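Long-range contacts in single-strand binding protein (Thermus aquaticus, PDB 2FXQ), which binds single-stranded DNA and thereby probably serves DNA replication, recombination and repair, recruiting partner proteins to their sites of action: residues V8-T13 and A127-I132; L32-Q37 and H54-L59; I76-R81 and V97-E102. One frame throughout, in Å; residues are numbered along the deposited sequence.

Interaction 1. Residues V8-T13 and A127-I132; sequences VFLIGT and ALNQVI
F9 and Q130 form the hydrogen-bonded pair of an antiparallel ladder whose strands run at 176° to each other, with the non-hydrogen-bonded pairs V8-V131 and L10-N129 on either side. F9 N donates to Q130 O at 2.9 Å and Q130 N returns the bond to F9 O at 2.8 Å. I11 N also reaches L128 O, again at 2.9 Å.

F9 and L128 share the largest part of the contact. With CG anti to the carbonyl carbon (chi1 -50°), the F9 ring lies alongside Q130, both pointing to the same side of the sheet; ring and amide planes stand 86° apart, and F9 CD2 comes within 4.1 Å of Q130 CB. Q130 O approaches the ring edge, close to its plane. F9 CE2 meets I132 CD1 at 4.1 Å, while F9 CB rests against L128 CD2, giving F9 an aliphatic neighbour toward each end of the partner segment. That same L128 methyl is 3.8 Å from I11 CG1, so one leucine branch fills the corner between F9 and I11.

On the other face of the ladder, that of V8, L10, N129 and V131, L10 and N129 lie side by side, and L10 CD2 touches N129 OD1 at 3.6 Å. The N129 amide is also engaged beyond the pair, its ND2 donating to L201 O and D38 OD1. On the F9 side, F9 of the second subunit brings its ring against this one, so the buried patch is shared across the dimer.

The two strands belong to the first and second SSB domains of one chain. Antiparallel pairing of the opening strands of two OB folds, as between the separate subunits of tetrameric bacterial SSBs, is here made within a single polypeptide.

Interaction 2. Residues L32-Q37 and H54-L59; sequences LNLAGQ and HRVRLL
N33 and R55 face each other across the beta hairpin of strands 28-41 and 47-59, which supplies two adjacent strands of the first OB barrel. The pair is non-hydrogen-bonded through the backbone, and its side chains supply a bond of their own. The flanking pairs are hydrogen-bonded: L32 N meets V56 O at 2.7 Å, with V56 N answering to L32 O, and L34 exchanges a second such pair of bonds with H54.

The course of R55 shows how a long side chain can turn back onto its neighbour. CB begins 4.2 Å from N33 OD1. CG leaves anti to the backbone N and lies 4.1 Å from L32 O. The bend at chi2 (88°) brings CD to 3.5 Å from N33 OD1 instead of letting the arginine extend outward; a second bend at chi3 turns NE and the guanidinium after it. NE lies somewhat further from that oxygen and has a long, weak ion pair with D31. CZ stays near the same oxygen, at 3.7 Å from N33 OD1, before NH1 closes on it as a donor at 2.6 Å. The oxygen sits in the guanidinium plane and the donor comes in on a lone pair, with a C=O...donor angle of 112°; the N-H...O angle of 147° leaves the bond bent. N33 OD1 thus meets the edge of the R55 guanidinium, and the amide plane is turned well away from it; the groups do not stack.

The other face of the hairpin is apolar apart from H54, whose imidazole bonds through NE2 to L201 O and through ND1 to T217 OG1, tying the hairpin to the second domain. Within the barrel interior L32 CD1 touches L58 CD1 at 4.0 Å, and L34 CD1 crosses to V56 CG2 at 3.9 Å.

Interaction 3. Residues I76-R81 and V97-E102; sequences IFVEGR and VQVRAE
R81 holds CG between its backbone N and carbonyl carbon (chi1 62°) and then runs extended to NE, while R100, with CG anti to its N, bends at chi2 and chi3; the two arginines thus lie side by side, pointing the same way. R81 NH2 stands over the centre of the R100 guanidinium, 3.5 Å from R100 CZ, with the planes 56° apart, and R100 CG covers one face of the R81 guanidinium in return. The close like charges are probably offset by separate acids: R100 NH1 forms a salt bridge with E83, and R81 NH1 one with E102 OE1, which lies at the guanidinium edge with the carboxylate nearly coplanar, although the hydrogen bond itself is bent and weak. A leucine in place of R81 would probably leave the E102 carboxylate without its charged mate and the R100 guanidinium freer to turn.

The axes of the short strand segments make 112°, and the antiparallel pairing is confined to G80-A101 and R81-R100. R100 N reaches R81 O at 2.8 Å, and E102 N donates to E79 O at 2.7 Å. G80, without a side chain, lets its CA approach R100 O to 3.1 Å. Inside, V78 CG1 touches V99 CG1 and A101 CB. This pairing of 75-84 with 97-101, together with the parallel pairing of 97-101 with 47-59, closes the OB barrel.

How the interactions relate
Interaction 1 encloses the others along the chain: it starts at the first strand and ends in the second domain, with interaction 2 and then interaction 3 following in series between. The centres lie about 10 Å (1 to 2), 9 Å (1 to 3) and 7 Å (2 to 3) apart. Strand 5-14 borders both 28-41 and 75-84, with T13 N to A35 O and L10 O to V78 N as probable hydrogen bonds. Interactions 2 and 3 lie in the first OB barrel, which the pairing of 47-59 with 97-101 between them closes, R57 probably bonding to V99 and A101. Interaction 1 couples this barrel to the second OB domain, and both interactions 1 and 3 reach the second subunit.

Interaction 1. Residues V8-T13 and A127-I132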
loop_
_atom_site.group_PDB
_atom_site.type_symbol
_atom_site.label_atom_id
_atom_site.label_comp_id
_atom_site.label_asym_id
_atom_site.label_seq_id
_atom_site.Cartn_x
_atom_site.Cartn_y
_atom_site.Cartn_z
ATOM N N VAL A 8 2.621 7.714 -1.037
ATOM C CA VAL A 8 2.020 7.374 -2.317
ATOM C C VAL A 8 2.811 6.185 -2.889
ATOM O O VAL A 8 4.066 6.155 -2.775
ATOM C CB VAL A 8 2.208 8.565 -3.351
ATOM C CG1 VAL A 8 1.606 8.172 -4.737
ATOM C CG2 VAL A 8 1.643 9.870 -2.773
ATOM N N PHE A 9 2.100 5.213 -3.491
ATOM C CA PHE A 9 2.718 4.029 -4.129
ATOM C C PHE A 9 2.050 3.916 -5.450
ATOM O O PHE A 9 0.801 3.959 -5.521
ATOM C CB PHE A 9 2.402 2.742 -3.293
ATOM C CG PHE A 9 2.699 2.896 -1.824
ATOM C CD1 PHE A 9 3.893 2.432 -1.292
ATOM C CD2 PHE A 9 1.786 3.556 -0.956
ATOM C CE1 PHE A 9 4.221 2.656 0.081
ATOM C CE2 PHE A 9 2.112 3.736 0.429
ATOM C CZ PHE A 9 3.308 3.303 0.920
ATOM N N LEU A 10 2.825 3.840 -6.542
ATOM C CA LEU A 10 2.220 3.867 -7.867
ATOM C C LEU A 10 3.040 2.976 -8.715
ATOM O O LEU A 10 4.292 2.921 -8.557
ATOM C CB LEU A 10 2.438 5.252 -8.516
ATOM C CG LEU A 10 1.558 6.410 -8.280
ATOM C CD1 LEU A 10 2.101 7.593 -9.153
ATOM C CD2 LEU A 10 0.090 5.984 -8.585
ATOM N N ILE A 11 2.391 2.230 -9.574
ATOM C CA ILE A 11 3.115 1.726 -10.742
ATOM C C ILE A 11 2.352 2.282 -11.933
ATOM O O ILE A 11 1.128 2.121 -12.013
ATOM C CB ILE A 11 3.061 0.159 -10.797
ATOM C CG1 ILE A 11 3.811 -0.433 -9.585
ATOM C CG2 ILE A 11 3.597 -0.367 -12.200
ATOM C CD1 ILE A 11 3.611 -2.012 -9.434
ATOM N N GLY A 12 3.059 2.866 -12.898
ATOM C CA GLY A 12 2.414 3.399 -14.101
ATOM C C GLY A 12 3.366 3.342 -15.257
ATOM O O GLY A 12 4.574 3.061 -15.090
ATOM N N THR A 13 2.860 3.653 -16.442
ATOM C CA THR A 13 3.674 3.611 -17.632
ATOM C C THR A 13 4.023 5.041 -18.033
ATOM O O THR A 13 3.143 5.947 -18.020
ATOM C CB THR A 13 2.798 3.030 -18.755
ATOM O OG1 THR A 13 2.474 1.699 -18.375
ATOM C CG2 THR A 13 3.567 2.921 -20.064
ATOM N N ALA A 127 -3.614 -3.502 -10.063
ATOM C CA ALA A 127 -3.317 -2.048 -10.115
ATOM C C ALA A 127 -2.545 -1.576 -8.863
ATOM O O ALA A 127 -2.882 -2.010 -7.745
ATOM C CB ALA A 127 -4.642 -1.261 -10.251
ATOM N N LEU A 128 -1.544 -0.702 -9.029
ATOM C CA LEU A 128 -0.954 -0.001 -7.893
ATOM C C LEU A 128 -1.119 1.556 -8.073
ATOM O O LEU A 128 -0.464 2.250 -8.862
ATOM C CB LEU A 128 0.473 -0.494 -7.550
ATOM C CG LEU A 128 1.029 -0.105 -6.167
ATOM C CD1 LEU A 128 0.474 -0.970 -5.027
ATOM C CD2 LEU A 128 2.538 -0.072 -6.073
ATOM N N ASN A 129 -2.072 2.077 -7.313
ATOM C CA ASN A 129 -2.214 3.496 -7.186
ATOM C C ASN A 129 -2.801 3.611 -5.801
ATOM O O ASN A 129 -3.994 3.380 -5.610
ATOM C CB ASN A 129 -3.176 3.949 -8.259
ATOM C CG ASN A 129 -3.697 5.321 -8.028
ATOM O OD1 ASN A 129 -3.226 5.990 -7.118
ATOM N ND2 ASN A 129 -4.621 5.791 -8.897
ATOM N N GLN A 130 -1.957 3.841 -4.815
ATOM C CA GLN A 130 -2.394 3.884 -3.423
ATOM C C GLN A 130 -1.858 5.116 -2.729
ATOM O O GLN A 130 -0.678 5.486 -2.906
ATOM C CB GLN A 130 -1.887 2.646 -2.631
ATOM C CG GLN A 130 -2.298 2.692 -1.058
ATOM C CD GLN A 130 -2.473 1.315 -0.365
ATOM O OE1 GLN A 130 -3.544 0.671 -0.456
ATOM N NE2 GLN A 130 -1.424 0.879 0.333
ATOM N N VAL A 131 -2.710 5.776 -1.920
ATOM C CA VAL A 131 -2.232 6.863 -1.137
ATOM C C VAL A 131 -2.625 6.587 0.333
ATOM O O VAL A 131 -3.712 6.071 0.588
ATOM C CB VAL A 131 -3.009 8.162 -1.606
ATOM C CG1 VAL A 131 -2.638 9.324 -0.676
ATOM C CG2 VAL A 131 -2.666 8.517 -3.122
ATOM N N ILE A 132 -1.714 6.892 1.281
ATOM C CA ILE A 132 -2.046 6.800 2.709
ATOM C C ILE A 132 -1.813 8.211 3.263
ATOM O O ILE A 132 -0.696 8.763 3.141
ATOM C CB ILE A 132 -1.188 5.783 3.420
ATOM C CG1 ILE A 132 -1.443 4.386 2.810
ATOM C CG2 ILE A 132 -1.573 5.770 4.964
ATOM C CD1 ILE A 132 -0.523 3.227 3.485
#

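Interaction 2. Residues L32-Q37 and H54-L59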
loop_
_atom_site.group_PDB
_atom_site.type_symbol
_atom_site.label_atom_id
_atom_site.label_comp_id
_atom_site.label_asym_id
_atom_site.label_seq_id
_atom_site.Cartn_x
_atom_site.Cartn_y
_atom_site.Cartn_z
ATOM N N LEU A 32 8.604 12.737 -14.524
ATOM C CA LEU A 32 8.027 11.601 -15.250
ATOM C C LEU A 32 6.554 11.823 -15.408
ATOM O O LEU A 32 5.894 12.246 -14.440
ATOM C CB LEU A 32 8.153 10.337 -14.401
ATOM C CG LEU A 32 9.506 9.964 -13.775
ATOM C CD1 LEU A 32 9.468 8.629 -13.168
ATOM C CD2 LEU A 32 10.645 10.024 -14.755
ATOM N N ASN A 33 6.005 11.512 -16.578
ATOM C CA ASN A 33 4.578 11.577 -16.720
ATOM C C ASN A 33 4.083 10.123 -16.780
ATOM O O ASN A 33 4.450 9.370 -17.711
ATOM C CB ASN A 33 4.162 12.407 -17.948
ATOM C CG ASN A 33 4.452 13.891 -17.749
ATOM O OD1 ASN A 33 3.835 14.527 -16.895
ATOM N ND2 ASN A 33 5.383 14.441 -18.518
ATOM N N LEU A 34 3.359 9.718 -15.736
ATOM C CA LEU A 34 2.889 8.299 -15.633
ATOM C C LEU A 34 1.401 8.164 -15.888
ATOM O O LEU A 34 0.619 9.102 -15.633
ATOM C CB LEU A 34 3.179 7.659 -14.265
ATOM C CG LEU A 34 4.663 7.495 -13.923
ATOM C CD1 LEU A 34 4.706 6.859 -12.552
ATOM C CD2 LEU A 34 5.457 6.619 -14.941
ATOM N N ALA A 35 1.020 7.011 -16.429
ATOM C CA ALA A 35 -0.381 6.698 -16.715
ATOM C C ALA A 35 -0.731 5.303 -16.272
ATOM O O ALA A 35 0.114 4.393 -16.281
ATOM C CB ALA A 35 -0.694 6.859 -18.184
ATOM N N GLY A 36 -1.988 5.121 -15.901
ATOM C CA GLY A 36 -2.518 3.806 -15.587
ATOM C C GLY A 36 -4.046 3.873 -15.706
ATOM O O GLY A 36 -4.603 4.820 -16.282
ATOM N N GLN A 37 -4.720 2.909 -15.104
ATOM C CA GLN A 37 -6.186 2.885 -15.130
ATOM C C GLN A 37 -6.703 2.589 -13.743
ATOM O O GLN A 37 -6.083 1.827 -13.013
ATOM C CB GLN A 37 -6.641 1.701 -16.037
ATOM C CG GLN A 37 -6.001 1.661 -17.396
ATOM C CD GLN A 37 -6.638 2.681 -18.350
ATOM O OE1 GLN A 37 -7.769 3.145 -18.124
ATOM N NE2 GLN A 37 -5.916 3.041 -19.389
ATOM N N HIS A 54 -0.477 11.137 -13.977
ATOM C CA HIS A 54 0.078 11.927 -12.895
ATOM C C HIS A 54 1.517 12.225 -13.125
ATOM O O HIS A 54 2.260 11.355 -13.616
ATOM C CB HIS A 54 -0.020 11.167 -11.573
ATOM C CG HIS A 54 -1.428 10.864 -11.177
ATOM N ND1 HIS A 54 -2.381 11.854 -11.064
ATOM C CD2 HIS A 54 -2.033 9.705 -10.841
ATOM C CE1 HIS A 54 -3.520 11.316 -10.677
ATOM N NE2 HIS A 54 -3.351 10.006 -10.583
ATOM N N ARG A 55 1.915 13.395 -12.657
ATOM C CA ARG A 55 3.298 13.810 -12.725
ATOM C C ARG A 55 4.059 13.328 -11.509
ATOM O O ARG A 55 3.560 13.385 -10.383
ATOM C CB ARG A 55 3.399 15.322 -12.808
ATOM C CG ARG A 55 4.869 15.805 -12.773
ATOM C CD ARG A 55 5.542 15.883 -14.142
ATOM N NE ARG A 55 5.665 17.279 -14.564
ATOM C CZ ARG A 55 5.280 17.756 -15.739
ATOM N NH1 ARG A 55 4.733 16.967 -16.650
ATOM N NH2 ARG A 55 5.445 19.044 -16.009
ATOM N N VAL A 56 5.246 12.802 -11.741
ATOM C CA VAL A 56 6.113 12.379 -10.652
ATOM C C VAL A 56 7.431 13.132 -10.838
ATOM O O VAL A 56 8.095 12.991 -11.896
ATOM C CB VAL A 56 6.357 10.858 -10.683
ATOM C CG1 VAL A 56 7.406 10.412 -9.608
ATOM C CG2 VAL A 56 5.020 10.114 -10.385
ATOM N N ARG A 57 7.850 13.822 -9.790
ATOM C CA ARG A 57 9.118 14.547 -9.869
ATOM C C ARG A 57 10.214 13.879 -9.029
ATOM O O ARG A 57 10.012 13.661 -7.814
ATOM C CB ARG A 57 8.901 15.955 -9.325
ATOM C CG ARG A 57 10.194 16.786 -9.271
ATOM C CD ARG A 57 9.882 18.276 -9.169
ATOM N NE ARG A 57 9.503 18.766 -10.505
ATOM C CZ ARG A 57 9.323 20.056 -10.797
ATOM N NH1 ARG A 57 9.422 20.971 -9.848
ATOM N NH2 ARG A 57 9.041 20.428 -12.021
ATOM N N LEU A 58 11.361 13.600 -9.676
ATOM C CA LEU A 58 12.597 13.262 -8.966
ATOM C C LEU A 58 13.470 14.442 -8.909
ATOM O O LEU A 58 13.673 15.165 -9.936
ATOM C CB LEU A 58 13.366 12.138 -9.712
ATOM C CG LEU A 58 12.736 10.723 -9.744
ATOM C CD1 LEU A 58 11.281 10.687 -10.220
ATOM C CD2 LEU A 58 13.602 9.806 -10.634
ATOM N N LEU A 59 14.015 14.662 -7.734
ATOM C CA LEU A 59 14.978 15.774 -7.579
ATOM C C LEU A 59 16.290 15.312 -7.044
ATOM O O LEU A 59 16.299 14.457 -6.169
ATOM C CB LEU A 59 14.436 16.746 -6.543
ATOM C CG LEU A 59 13.413 17.816 -6.872
ATOM C CD1 LEU A 59 13.285 18.747 -5.625
ATOM C CD2 LEU A 59 13.852 18.671 -8.047
#

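Interaction 3. Residues I76-R81 and V97-E102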
loop_
_atom_site.group_PDB
_atom_site.type_symbol
_atom_site.label_atom_id
_atom_site.label_comp_id
_atom_site.label_asym_id
_atom_site.label_seq_id
_atom_site.Cartn_x
_atom_site.Cartn_y
_atom_site.Cartn_z
ATOM N N ILE A 76 7.105 1.888 -14.311
ATOM C CA ILE A 76 7.919 2.443 -13.237
ATOM C C ILE A 76 7.148 2.239 -11.926
ATOM O O ILE A 76 5.955 2.533 -11.827
ATOM C CB ILE A 76 8.185 3.970 -13.439
ATOM C CG1 ILE A 76 8.718 4.330 -14.847
ATOM C CG2 ILE A 76 9.066 4.516 -12.355
ATOM C CD1 ILE A 76 10.172 3.834 -15.169
ATOM N N PHE A 77 7.861 1.777 -10.916
ATOM C CA PHE A 77 7.325 1.729 -9.560
ATOM C C PHE A 77 7.852 2.950 -8.797
ATOM O O PHE A 77 9.024 3.298 -8.877
ATOM C CB PHE A 77 7.822 0.403 -8.881
ATOM C CG PHE A 77 7.527 0.329 -7.411
ATOM C CD1 PHE A 77 6.248 0.261 -6.998
ATOM C CD2 PHE A 77 8.539 0.325 -6.466
ATOM C CE1 PHE A 77 5.920 0.174 -5.602
ATOM C CE2 PHE A 77 8.255 0.219 -5.067
ATOM C CZ PHE A 77 6.942 0.125 -4.653
ATOM N N VAL A 78 6.967 3.656 -8.092
ATOM C CA VAL A 78 7.327 4.899 -7.412
ATOM C C VAL A 78 6.850 4.798 -5.973
ATOM O O VAL A 78 5.744 4.323 -5.739
ATOM C CB VAL A 78 6.488 6.082 -8.067
ATOM C CG1 VAL A 78 6.793 7.374 -7.353
ATOM C CG2 VAL A 78 6.776 6.152 -9.566
ATOM N N GLU A 79 7.670 5.217 -5.023
ATOM C CA GLU A 79 7.152 5.587 -3.715
ATOM C C GLU A 79 7.501 7.038 -3.428
ATOM O O GLU A 79 8.603 7.512 -3.737
ATOM C CB GLU A 79 7.748 4.693 -2.591
ATOM C CG GLU A 79 7.309 3.226 -2.718
ATOM C CD GLU A 79 7.610 2.377 -1.476
ATOM O OE1 GLU A 79 7.198 1.168 -1.446
ATOM O OE2 GLU A 79 8.143 2.949 -0.505
ATOM N N GLY A 80 6.557 7.764 -2.850
ATOM C CA GLY A 80 6.845 9.166 -2.607
ATOM C C GLY A 80 5.784 9.777 -1.735
ATOM O O GLY A 80 5.170 9.081 -0.909
ATOM N N ARG A 81 5.592 11.070 -1.927
ATOM C CA ARG A 81 4.646 11.840 -1.120
ATOM C C ARG A 81 3.938 12.830 -2.061
ATOM O O ARG A 81 4.465 13.205 -3.109
ATOM C CB ARG A 81 5.370 12.518 0.073
ATOM C CG ARG A 81 6.454 13.536 -0.319
ATOM C CD ARG A 81 7.159 14.141 0.916
ATOM N NE ARG A 81 7.984 15.301 0.573
ATOM C CZ ARG A 81 9.242 15.256 0.114
ATOM N NH1 ARG A 81 9.847 14.094 -0.094
ATOM N NH2 ARG A 81 9.883 16.389 -0.168
ATOM N N VAL A 97 -1.265 19.374 -7.696
ATOM C CA VAL A 97 -0.781 18.266 -6.871
ATOM C C VAL A 97 0.096 17.325 -7.704
ATOM O O VAL A 97 -0.301 16.868 -8.792
ATOM C CB VAL A 97 -1.938 17.509 -6.204
ATOM C CG1 VAL A 97 -1.547 16.046 -5.907
ATOM C CG2 VAL A 97 -2.342 18.212 -4.931
ATOM N N GLN A 98 1.308 17.075 -7.215
ATOM C CA GLN A 98 2.208 16.139 -7.881
ATOM C C GLN A 98 2.761 15.151 -6.854
ATOM O O GLN A 98 2.616 15.360 -5.658
ATOM C CB GLN A 98 3.350 16.863 -8.621
ATOM C CG GLN A 98 4.432 17.349 -7.733
ATOM C CD GLN A 98 5.515 18.212 -8.433
ATOM O OE1 GLN A 98 5.501 18.411 -9.644
ATOM N NE2 GLN A 98 6.455 18.695 -7.643
ATOM N N VAL A 99 3.404 14.118 -7.348
ATOM C CA VAL A 99 4.029 13.135 -6.455
ATOM C C VAL A 99 5.494 13.537 -6.458
ATOM O O VAL A 99 6.098 13.596 -7.525
ATOM C CB VAL A 99 3.910 11.735 -7.012
ATOM C CG1 VAL A 99 4.738 10.723 -6.117
ATOM C CG2 VAL A 99 2.416 11.384 -7.128
ATOM N N ARG A 100 6.079 13.743 -5.285
ATOM C CA ARG A 100 7.537 13.875 -5.189
ATOM C C ARG A 100 8.054 12.478 -4.862
ATOM O O ARG A 100 7.730 11.927 -3.792
ATOM C CB ARG A 100 7.900 14.866 -4.065
ATOM C CG ARG A 100 9.389 14.782 -3.684
ATOM C CD ARG A 100 10.355 15.552 -4.569
ATOM N NE ARG A 100 11.299 16.283 -3.703
ATOM C CZ ARG A 100 11.113 17.529 -3.252
ATOM N NH1 ARG A 100 10.040 18.248 -3.620
ATOM N NH2 ARG A 100 12.030 18.071 -2.462
ATOM N N ALA A 101 8.856 11.888 -5.754
ATOM C CA ALA A 101 9.340 10.542 -5.520
ATOM C C ALA A 101 10.447 10.590 -4.468
ATOM O O ALA A 101 11.377 11.424 -4.514
ATOM C CB ALA A 101 9.863 9.892 -6.798
ATOM N N GLU A 102 10.344 9.624 -3.562
ATOM C CA GLU A 102 11.383 9.276 -2.605
ATOM C C GLU A 102 12.374 8.407 -3.383
ATOM O O GLU A 102 13.604 8.633 -3.333
ATOM C CB GLU A 102 10.765 8.549 -1.388
ATOM C CG GLU A 102 10.705 9.390 -0.093
ATOM C CD GLU A 102 9.595 10.482 -0.037
ATOM O OE1 GLU A 102 9.848 11.624 -0.532
ATOM O OE2 GLU A 102 8.467 10.233 0.520
#